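Long-range contacts in DUF2235 domain-containing protein (Pseudomonas aeruginosa, PDB 4O5P), which is a type VI secretion effector, Tle1, that acts as a phospholipase and probably hydrolyses membrane phospholipids with an alpha/beta-hydrolase-type catalytic domain: residues 588-593 with 724-729; 613-618 with 773-778; 659-664 with 679-684. All coordinates share one frame; numbering follows the deposited sequence.

Interaction 1. Residues 588-593 with 724-729; sequences GDWGVL and DPRMLL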
loop_
_atom_site.group_PDB
_atom_site.type_symbol
_atom_site.label_atom_id
_atom_site.label_comp_id
_atom_site.label_asym_id
_atom_site.label_seq_id
_atom_site.Cartn_x
_atom_site.Cartn_y
_atom_site.Cartn_z
ATOM N N GLY A 588 14.271 23.934 -17.488
ATOM C CA GLY A 588 13.190 24.313 -18.379
ATOM C C GLY A 588 13.619 24.718 -19.782
ATOM O O GLY A 588 12.937 25.507 -20.434
ATOM N N ASP A 589 14.750 24.189 -20.244
ATOM C CA ASP A 589 15.184 24.369 -21.626
ATOM C C ASP A 589 14.422 23.380 -22.521
ATOM O O ASP A 589 15.001 22.398 -23.002
ATOM C CB ASP A 589 16.689 24.099 -21.726
ATOM C CG ASP A 589 17.514 25.367 -21.747
ATOM O OD1 ASP A 589 17.119 26.363 -21.093
ATOM O OD2 ASP A 589 18.571 25.366 -22.426
ATOM N N TRP A 590 13.134 23.637 -22.745
ATOM C CA TRP A 590 12.236 22.618 -23.282
ATOM C C TRP A 590 12.547 22.219 -24.716
ATOM O O TRP A 590 12.487 21.040 -25.064
ATOM C CB TRP A 590 10.767 23.059 -23.181
ATOM C CG TRP A 590 10.319 23.528 -21.812
ATOM C CD1 TRP A 590 9.750 24.732 -21.500
ATOM C CD2 TRP A 590 10.386 22.793 -20.588
ATOM N NE1 TRP A 590 9.460 24.792 -20.157
ATOM C CE2 TRP A 590 9.846 23.618 -19.572
ATOM C CE3 TRP A 590 10.858 21.526 -20.247
ATOM C CZ2 TRP A 590 9.761 23.208 -18.236
ATOM C CZ3 TRP A 590 10.778 21.124 -18.919
ATOM C CH2 TRP A 590 10.232 21.964 -17.933
ATOM N N GLY A 591 12.876 23.203 -25.547
ATOM C CA GLY A 591 13.034 22.967 -26.968
ATOM C C GLY A 591 11.865 23.585 -27.715
ATOM O O GLY A 591 11.236 24.541 -27.226
ATOM N N VAL A 592 11.571 23.050 -28.899
ATOM C CA VAL A 592 10.372 23.455 -29.624
ATOM C C VAL A 592 9.164 22.904 -28.874
ATOM O O VAL A 592 9.227 21.822 -28.286
ATOM C CB VAL A 592 10.382 22.972 -31.104
ATOM C CG1 VAL A 592 10.006 21.500 -31.211
ATOM C CG2 VAL A 592 9.423 23.808 -31.949
ATOM N N LEU A 593 8.080 23.667 -28.854
ATOM C CA LEU A 593 6.862 23.222 -28.191
ATOM C C LEU A 593 5.655 23.575 -29.038
ATOM O O LEU A 593 5.675 24.543 -29.806
ATOM C CB LEU A 593 6.698 23.890 -26.823
ATOM C CG LEU A 593 7.697 23.615 -25.701
ATOM C CD1 LEU A 593 7.310 24.419 -24.471
ATOM C CD2 LEU A 593 7.767 22.150 -25.352
ATOM N N ASP A 724 -0.348 21.212 -23.641
ATOM C CA ASP A 724 0.982 21.098 -23.053
ATOM C C ASP A 724 1.118 22.143 -21.935
ATOM O O ASP A 724 1.108 23.342 -22.202
ATOM C CB ASP A 724 2.043 21.315 -24.133
ATOM C CG ASP A 724 3.422 20.887 -23.688
ATOM O OD1 ASP A 724 3.765 21.155 -22.510
ATOM O OD2 ASP A 724 4.148 20.272 -24.506
ATOM N N PRO A 725 1.239 21.688 -20.673
ATOM C CA PRO A 725 1.325 22.612 -19.537
ATOM C C PRO A 725 2.560 23.497 -19.604
ATOM O O PRO A 725 2.518 24.581 -19.043
ATOM C CB PRO A 725 1.423 21.674 -18.327
ATOM C CG PRO A 725 1.985 20.425 -18.863
ATOM C CD PRO A 725 1.430 20.296 -20.254
ATOM N N ARG A 726 3.624 23.046 -20.268
ATOM C CA ARG A 726 4.817 23.869 -20.440
ATOM C C ARG A 726 4.441 25.208 -21.080
ATOM O O ARG A 726 4.928 26.251 -20.662
ATOM C CB ARG A 726 5.861 23.176 -21.318
ATOM C CG ARG A 726 6.590 21.991 -20.694
ATOM C CD ARG A 726 6.430 20.785 -21.612
ATOM N NE ARG A 726 7.659 20.097 -21.941
ATOM C CZ ARG A 726 7.820 19.356 -23.034
ATOM N NH1 ARG A 726 6.831 19.227 -23.910
ATOM N NH2 ARG A 726 8.977 18.756 -23.257
HETATM N N MSE A 727 3.528 25.166 -22.054
HETATM C CA MSE A 727 3.068 26.361 -22.755
HETATM C C MSE A 727 2.076 27.209 -21.951
HETATM O O MSE A 727 1.537 28.198 -22.456
HETATM C CB MSE A 727 2.486 25.978 -24.119
HETATM C CG MSE A 727 3.559 25.501 -25.093
HETATM SE SE MSE A 727 4.639 26.997 -25.775
HETATM C CE MSE A 727 3.232 27.786 -26.838
ATOM N N LEU A 728 1.861 26.846 -20.691
ATOM C CA LEU A 728 1.017 27.635 -19.797
ATOM C C LEU A 728 1.837 28.227 -18.663
ATOM O O LEU A 728 1.290 28.858 -17.766
ATOM C CB LEU A 728 -0.091 26.770 -19.198
ATOM C CG LEU A 728 -0.876 25.888 -20.169
ATOM C CD1 LEU A 728 -1.782 24.918 -19.410
ATOM C CD2 LEU A 728 -1.680 26.753 -21.119
ATOM N N LEU A 729 3.147 28.018 -18.688
ATOM C CA LEU A 729 3.980 28.482 -17.583
ATOM C C LEU A 729 4.036 30.005 -17.554
ATOM O O LEU A 729 3.969 30.619 -16.485
ATOM C CB LEU A 729 5.374 27.869 -17.667
ATOM C CG LEU A 729 5.426 26.369 -17.385
ATOM C CD1 LEU A 729 6.834 25.843 -17.583
ATOM C CD2 LEU A 729 4.935 26.069 -15.962
#
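W590 lays one face of its indole over the aliphatic start of R726. CG of R726 stands 3.9 Å from the centroid of the five-membered ring of W590, only 13° off the ring normal, a CH-pi contact over the face. The two flat groups do not stack: the indole and guanidinium planes are 59° apart, and CE3 of W590 meets the guanidinium near its plane. A little further round the indole, CD1 of L729 comes within 3.8 Å of NE1 of W590. L593 supplies the second packing surface. Its two methyl branches divide the work: CD2 sits over a guanidinium face, 3.4 Å from NH1 of R726, while CD1 reaches CB of the same arginine at 3.7 Å. The stem of L593 runs past M727, a selenomethionine, in the opposite direction, with CB of L593 and SE of M727 3.9 Å apart. R726 is thus wedged between tryptophan and leucine: with CG anti to the carbonyl carbon (chi1 -72°) it sets that atom on the indole, and the chain then bends to bring the guanidinium against L593. R726 and M727 project from the 3-10 segment 725-728 and L729 follows it, in the loop after strand 715-723; the opposing segment is the irregular link from helix 571-587 to strand 596-604, all within the Tle1-like C-terminal family region. D724 positions the arginine head: NH1 of R726 gives a salt bridge to OD2 of D724 (2.9 Å), taken on the syn lone pair and in the guanidinium plane. On the far side of the indole from R726 lies CA of G588, just beyond the helix end. Further out, the backbone of D724 bonds to that of D595, L729 rests on Y623 and S624 of helix 616-637, and P677 also touches R726.

Interaction 2. Residues 613-618 with 773-778; sequences LINEED and RAFTRE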
loop_
_atom_site.group_PDB
_atom_site.type_symbol
_atom_site.label_atom_id
_atom_site.label_comp_id
_atom_site.label_asym_id
_atom_site.label_seq_id
_atom_site.Cartn_x
_atom_site.Cartn_y
_atom_site.Cartn_z
ATOM N N LEU A 613 -7.050 11.199 -15.486
ATOM C CA LEU A 613 -6.158 12.176 -16.112
ATOM C C LEU A 613 -6.112 13.426 -15.227
ATOM O O LEU A 613 -7.115 13.777 -14.606
ATOM C CB LEU A 613 -6.693 12.587 -17.484
ATOM C CG LEU A 613 -6.442 11.652 -18.661
ATOM C CD1 LEU A 613 -7.008 12.243 -19.944
ATOM C CD2 LEU A 613 -4.966 11.405 -18.781
ATOM N N ILE A 614 -4.967 14.099 -15.161
ATOM C CA ILE A 614 -4.880 15.344 -14.392
ATOM C C ILE A 614 -5.071 16.564 -15.314
ATOM O O ILE A 614 -5.007 16.448 -16.546
ATOM C CB ILE A 614 -3.545 15.469 -13.651
ATOM C CG1 ILE A 614 -2.384 15.529 -14.648
ATOM C CG2 ILE A 614 -3.354 14.301 -12.657
ATOM C CD1 ILE A 614 -1.035 15.594 -13.985
ATOM N N ASN A 615 -5.295 17.727 -14.716
ATOM C CA ASN A 615 -5.644 18.928 -15.467
ATOM C C ASN A 615 -4.402 19.685 -15.926
ATOM O O ASN A 615 -3.480 19.869 -15.142
ATOM C CB ASN A 615 -6.514 19.840 -14.591
ATOM C CG ASN A 615 -6.903 21.125 -15.288
ATOM O OD1 ASN A 615 -6.318 22.184 -15.042
ATOM N ND2 ASN A 615 -7.894 21.040 -16.165
ATOM N N GLU A 616 -4.389 20.155 -17.177
ATOM C CA GLU A 616 -3.189 20.785 -17.745
ATOM C C GLU A 616 -2.823 22.092 -17.053
ATOM O O GLU A 616 -1.656 22.323 -16.710
ATOM C CB GLU A 616 -3.349 21.027 -19.250
ATOM C CG GLU A 616 -3.701 19.781 -20.060
ATOM C CD GLU A 616 -5.191 19.680 -20.349
ATOM O OE1 GLU A 616 -5.979 19.536 -19.385
ATOM O OE2 GLU A 616 -5.569 19.756 -21.545
ATOM N N GLU A 617 -3.827 22.939 -16.857
ATOM C CA GLU A 617 -3.667 24.190 -16.121
ATOM C C GLU A 617 -3.107 23.950 -14.716
ATOM O O GLU A 617 -2.114 24.580 -14.321
ATOM C CB GLU A 617 -5.012 24.944 -16.054
ATOM C CG GLU A 617 -5.411 25.683 -17.361
ATOM C CD GLU A 617 -5.715 24.745 -18.530
ATOM O OE1 GLU A 617 -6.503 23.785 -18.353
ATOM O OE2 GLU A 617 -5.170 24.962 -19.638
ATOM N N ASP A 618 -3.736 23.043 -13.963
ATOM C CA ASP A 618 -3.288 22.733 -12.596
ATOM C C ASP A 618 -1.868 22.162 -12.563
ATOM O O ASP A 618 -1.113 22.426 -11.634
ATOM C CB ASP A 618 -4.233 21.740 -11.904
ATOM C CG ASP A 618 -5.669 22.248 -11.799
ATOM O OD1 ASP A 618 -5.940 23.434 -12.104
ATOM O OD2 ASP A 618 -6.539 21.451 -11.392
ATOM N N ARG A 773 -16.928 13.214 -17.185
ATOM C CA ARG A 773 -15.483 13.396 -17.348
ATOM C C ARG A 773 -14.933 14.666 -16.696
ATOM O O ARG A 773 -13.728 14.936 -16.776
ATOM C CB ARG A 773 -15.123 13.428 -18.841
ATOM C CG ARG A 773 -15.225 12.087 -19.560
ATOM C CD ARG A 773 -14.058 11.897 -20.520
ATOM N NE ARG A 773 -14.213 12.693 -21.723
ATOM C CZ ARG A 773 -13.270 13.477 -22.235
ATOM N NH1 ARG A 773 -12.074 13.571 -21.662
ATOM N NH2 ARG A 773 -13.523 14.160 -23.335
ATOM N N ALA A 774 -15.811 15.454 -16.081
ATOM C CA ALA A 774 -15.432 16.766 -15.557
ATOM C C ALA A 774 -14.295 16.664 -14.552
ATOM O O ALA A 774 -14.275 15.758 -13.720
ATOM C CB ALA A 774 -16.636 17.459 -14.914
ATOM N N PHE A 775 -13.359 17.602 -14.627
ATOM C CA PHE A 775 -12.303 17.697 -13.626
ATOM C C PHE A 775 -12.881 18.184 -12.298
ATOM O O PHE A 775 -13.365 19.315 -12.207
ATOM C CB PHE A 775 -11.213 18.666 -14.098
ATOM C CG PHE A 775 -10.304 18.097 -15.150
ATOM C CD1 PHE A 775 -9.354 17.131 -14.821
ATOM C CD2 PHE A 775 -10.375 18.548 -16.454
ATOM C CE1 PHE A 775 -8.517 16.615 -15.792
ATOM C CE2 PHE A 775 -9.540 18.038 -17.429
ATOM C CZ PHE A 775 -8.610 17.074 -17.099
ATOM N N THR A 776 -12.844 17.342 -11.268
ATOM C CA THR A 776 -13.323 17.748 -9.948
ATOM C C THR A 776 -12.416 17.246 -8.834
ATOM O O THR A 776 -11.604 16.341 -9.045
ATOM C CB THR A 776 -14.733 17.209 -9.639
ATOM O OG1 THR A 776 -14.631 15.883 -9.111
ATOM C CG2 THR A 776 -15.606 17.218 -10.875
ATOM N N ARG A 777 -12.567 17.834 -7.653
ATOM C CA ARG A 777 -11.897 17.332 -6.452
ATOM C C ARG A 777 -12.785 16.369 -5.662
ATOM O O ARG A 777 -12.503 16.055 -4.504
ATOM C CB ARG A 777 -11.450 18.484 -5.563
ATOM C CG ARG A 777 -10.211 19.181 -6.103
ATOM C CD ARG A 777 -9.623 20.173 -5.112
ATOM N NE ARG A 777 -8.501 20.884 -5.729
ATOM C CZ ARG A 777 -8.636 21.845 -6.639
ATOM N NH1 ARG A 777 -9.847 22.239 -7.026
ATOM N NH2 ARG A 777 -7.562 22.423 -7.163
ATOM N N GLU A 778 -13.859 15.894 -6.279
ATOM C CA GLU A 778 -14.590 14.793 -5.663
ATOM C C GLU A 778 -14.652 13.614 -6.611
ATOM O O GLU A 778 -15.728 13.254 -7.079
ATOM C CB GLU A 778 -15.998 15.211 -5.271
ATOM C CG GLU A 778 -16.055 16.430 -4.373
ATOM C CD GLU A 778 -16.761 17.559 -5.066
ATOM O OE1 GLU A 778 -16.055 18.406 -5.659
ATOM O OE2 GLU A 778 -18.021 17.578 -5.035
#
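The ring of F775 has N615, the N-cap of helix 616-637, over one face and the carbonyl O of L613 at the edge. ND2 of N615 lies 3.5 Å from CD2 of F775, offset toward the rim of that face, and the amide plane stands at 81° to the ring, nearly upright on it. CB of N615 covers the same ring as a CH-pi contact, 4.0 Å from the centroid and 14° off the normal. Near the ring plane, O of L613 is 3.4 Å from CE1 of F775. With CG anti to the backbone N (chi1 179°), N615 turns OD1 back to accept the capping bond from N of D618 at 2.9 Å, in the carbonyl plane and on a lone pair. One amide therefore divides its duties, the oxygen closing the helix start and the nitrogen lying on the phenyl face. The contact joins this strand-to-helix junction to the loop between helices 767-772 and 779-787. Around it, OE2 of E616 is hydrogen-bonded to the backbone N of R723, OE1 of E617 forms a salt bridge with NH1 of R723, and F775 also touches S698 of strand 697-702. D618 forms its salt bridge with R696, so the charge of R777 is a more distant neighbour: NH2 of R777 remains 4.5 Å from OD2 of D618, which lies well out of the guanidinium plane.

Interaction 3. Residues 659-664 with 679-684; sequences VHDSRA and TDYFRY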
loop_
_atom_site.group_PDB
_atom_site.type_symbol
_atom_site.label_atom_id
_atom_site.label_comp_id
_atom_site.label_asym_id
_atom_site.label_seq_id
_atom_site.Cartn_x
_atom_site.Cartn_y
_atom_site.Cartn_z
ATOM N N VAL A 659 17.123 9.894 3.394
ATOM C CA VAL A 659 15.970 9.989 2.512
ATOM C C VAL A 659 16.254 9.379 1.145
ATOM O O VAL A 659 17.168 9.813 0.425
ATOM C CB VAL A 659 15.496 11.451 2.360
ATOM C CG1 VAL A 659 14.358 11.556 1.327
ATOM C CG2 VAL A 659 15.042 12.000 3.720
ATOM N N HIS A 660 15.453 8.385 0.777
ATOM C CA HIS A 660 15.611 7.724 -0.524
ATOM C C HIS A 660 14.904 8.489 -1.633
ATOM O O HIS A 660 14.267 9.507 -1.389
ATOM C CB HIS A 660 15.124 6.272 -0.488
ATOM C CG HIS A 660 15.979 5.369 0.345
ATOM N ND1 HIS A 660 16.010 5.439 1.726
ATOM C CD2 HIS A 660 16.839 4.382 -0.003
ATOM C CE1 HIS A 660 16.847 4.522 2.187
ATOM N NE2 HIS A 660 17.367 3.871 1.157
ATOM N N ASP A 661 15.041 8.000 -2.859
ATOM C CA ASP A 661 14.466 8.678 -4.004
ATOM C C ASP A 661 13.701 7.607 -4.743
ATOM O O ASP A 661 14.266 6.854 -5.545
ATOM C CB ASP A 661 15.574 9.273 -4.884
ATOM C CG ASP A 661 15.033 10.150 -6.009
ATOM O OD1 ASP A 661 13.908 9.898 -6.493
ATOM O OD2 ASP A 661 15.735 11.092 -6.435
ATOM N N SER A 662 12.412 7.505 -4.450
ATOM C CA SER A 662 11.632 6.415 -4.993
ATOM C C SER A 662 11.389 6.639 -6.486
ATOM O O SER A 662 10.973 5.731 -7.191
ATOM C CB SER A 662 10.327 6.279 -4.228
ATOM O OG SER A 662 9.606 7.489 -4.278
ATOM N N ARG A 663 11.674 7.848 -6.962
ATOM C CA ARG A 663 11.552 8.137 -8.387
ATOM C C ARG A 663 12.672 7.505 -9.202
ATOM O O ARG A 663 12.513 7.270 -10.401
ATOM C CB ARG A 663 11.514 9.645 -8.634
ATOM C CG ARG A 663 10.170 10.132 -9.118
ATOM C CD ARG A 663 10.326 11.104 -10.278
ATOM N NE ARG A 663 10.057 10.480 -11.577
ATOM C CZ ARG A 663 10.860 10.603 -12.635
ATOM N NH1 ARG A 663 11.975 11.314 -12.535
ATOM N NH2 ARG A 663 10.557 10.020 -13.788
ATOM N N ALA A 664 13.789 7.196 -8.545
ATOM C CA ALA A 664 14.995 6.758 -9.238
ATOM C C ALA A 664 14.956 5.321 -9.771
ATOM O O ALA A 664 14.779 4.355 -9.017
ATOM C CB ALA A 664 16.213 6.979 -8.344
ATOM N N THR A 679 8.762 15.415 -15.151
ATOM C CA THR A 679 8.614 14.222 -14.304
ATOM C C THR A 679 7.795 14.486 -13.046
ATOM O O THR A 679 7.377 15.615 -12.810
ATOM C CB THR A 679 9.979 13.708 -13.858
ATOM O OG1 THR A 679 10.614 14.698 -13.029
ATOM C CG2 THR A 679 10.854 13.411 -15.083
ATOM N N ASP A 680 7.577 13.447 -12.239
ATOM C CA ASP A 680 6.817 13.592 -11.001
ATOM C C ASP A 680 7.507 14.490 -9.959
ATOM O O ASP A 680 6.889 14.896 -8.978
ATOM C CB ASP A 680 6.497 12.209 -10.403
ATOM C CG ASP A 680 5.538 11.410 -11.272
ATOM O OD1 ASP A 680 4.770 12.053 -12.025
ATOM O OD2 ASP A 680 5.556 10.155 -11.210
ATOM N N TYR A 681 8.784 14.805 -10.175
ATOM C CA TYR A 681 9.486 15.733 -9.288
ATOM C C TYR A 681 8.777 17.076 -9.245
ATOM O O TYR A 681 8.874 17.818 -8.264
ATOM C CB TYR A 681 10.924 15.955 -9.774
ATOM C CG TYR A 681 11.911 14.838 -9.472
ATOM C CD1 TYR A 681 11.949 14.227 -8.232
ATOM C CD2 TYR A 681 12.816 14.416 -10.438
ATOM C CE1 TYR A 681 12.870 13.217 -7.956
ATOM C CE2 TYR A 681 13.736 13.413 -10.175
ATOM C CZ TYR A 681 13.757 12.822 -8.936
ATOM O OH TYR A 681 14.673 11.818 -8.678
ATOM N N PHE A 682 8.087 17.411 -10.328
ATOM C CA PHE A 682 7.460 18.709 -10.404
ATOM C C PHE A 682 5.947 18.644 -10.415
ATOM O O PHE A 682 5.288 19.530 -10.946
ATOM C CB PHE A 682 8.035 19.512 -11.570
ATOM C CG PHE A 682 9.388 20.076 -11.268
ATOM C CD1 PHE A 682 10.535 19.342 -11.524
ATOM C CD2 PHE A 682 9.504 21.324 -10.649
ATOM C CE1 PHE A 682 11.786 19.855 -11.211
ATOM C CE2 PHE A 682 10.746 21.853 -10.329
ATOM C CZ PHE A 682 11.903 21.117 -10.614
ATOM N N ARG A 683 5.411 17.605 -9.785
ATOM C CA ARG A 683 3.986 17.522 -9.469
ATOM C C ARG A 683 3.815 17.216 -7.982
ATOM O O ARG A 683 4.659 16.531 -7.372
ATOM C CB ARG A 683 3.324 16.401 -10.259
ATOM C CG ARG A 683 3.193 16.670 -11.747
ATOM C CD ARG A 683 2.701 15.428 -12.484
ATOM N NE ARG A 683 3.039 15.543 -13.888
ATOM C CZ ARG A 683 4.060 14.928 -14.468
ATOM N NH1 ARG A 683 4.827 14.095 -13.775
ATOM N NH2 ARG A 683 4.292 15.127 -15.758
ATOM N N TYR A 684 2.736 17.701 -7.388
ATOM C CA TYR A 684 2.440 17.286 -6.025
ATOM C C TYR A 684 1.870 15.882 -6.057
ATOM O O TYR A 684 1.257 15.464 -7.055
ATOM C CB TYR A 684 1.480 18.254 -5.334
ATOM C CG TYR A 684 2.086 19.620 -5.127
ATOM C CD1 TYR A 684 3.235 19.791 -4.372
ATOM C CD2 TYR A 684 1.500 20.740 -5.690
ATOM C CE1 TYR A 684 3.782 21.052 -4.196
ATOM C CE2 TYR A 684 2.035 21.970 -5.527
ATOM C CZ TYR A 684 3.165 22.129 -4.782
ATOM O OH TYR A 684 3.655 23.400 -4.644
HETATM O O HOH W 1 7.841 9.229 -11.121
#
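Hydrogen bonding joins D661 to Y681: the phenol OH donates to OD2 of D661 over 2.6 Å, on the syn lone pair, and the carboxylate approaches at the ring edge with its plane turned 69° from the ring. Y488 bonds to the same OD2, so two tyrosine hydroxyls converge on one buried carboxylate oxygen. The other oxygen, OD1, takes a weak bond from N of R663, within the type I beta turn from D661 to A664. Packing onto flat faces is the work of R663. Its CD lies 3.9 Å from the centroid of the Y681 ring and only 2° off the normal, a CH-pi contact over the centre of the face. The bend at chi3 (102°) then turns the guanidinium toward the ring margin, with CE2 of Y681 at the guanidinium edge; any cation-pi attraction is at most weak. CB of T679 covers one guanidinium face, 3.4 Å from NH1 of R663. Charge and water complete the link. A water bridges R663 and D680, accepting from NE of R663 at 2.6 Å and donating to OD2 of D680 at 2.5 Å. OD1 of D680 forms a salt bridge with NH1 of R683, as a hydrogen bond weak in angle. Both segments belong to the loop between helix 649-657 and strand 687-689, in the Tle1-like C-terminal family region, and the contact packs this loop against helix 571-587: E581 forms a salt bridge with NH1 of R663, OG1 of T679 is hydrogen-bonded to OD2 of D585, and A578 touches Y681, which R484 of helix 469-487 also meets.

From the N terminus, residues 588-593 open interaction 1, and 613-618 open interaction 2 where strand 609-614 passes into helix 616-637. Interaction 3 then closes a short loop, 659-664 to 679-684, nested inside both larger ones. Interaction 1 closes next at 724-729, interaction 2 last at 773-778, so these two cross. They touch directly, L728 and P725 packing on E616 and E617 at the helix start; interaction 3 meets interaction 2 through R683 and I614, but stays about 7 Å from interaction 1 at the nearest atoms. Interaction 1 ties together the loops after helix 571-587 and strand 715-723, interaction 2 ties helix 616-637 to the loop after helix 767-772, and interaction 3 folds one loop on itself.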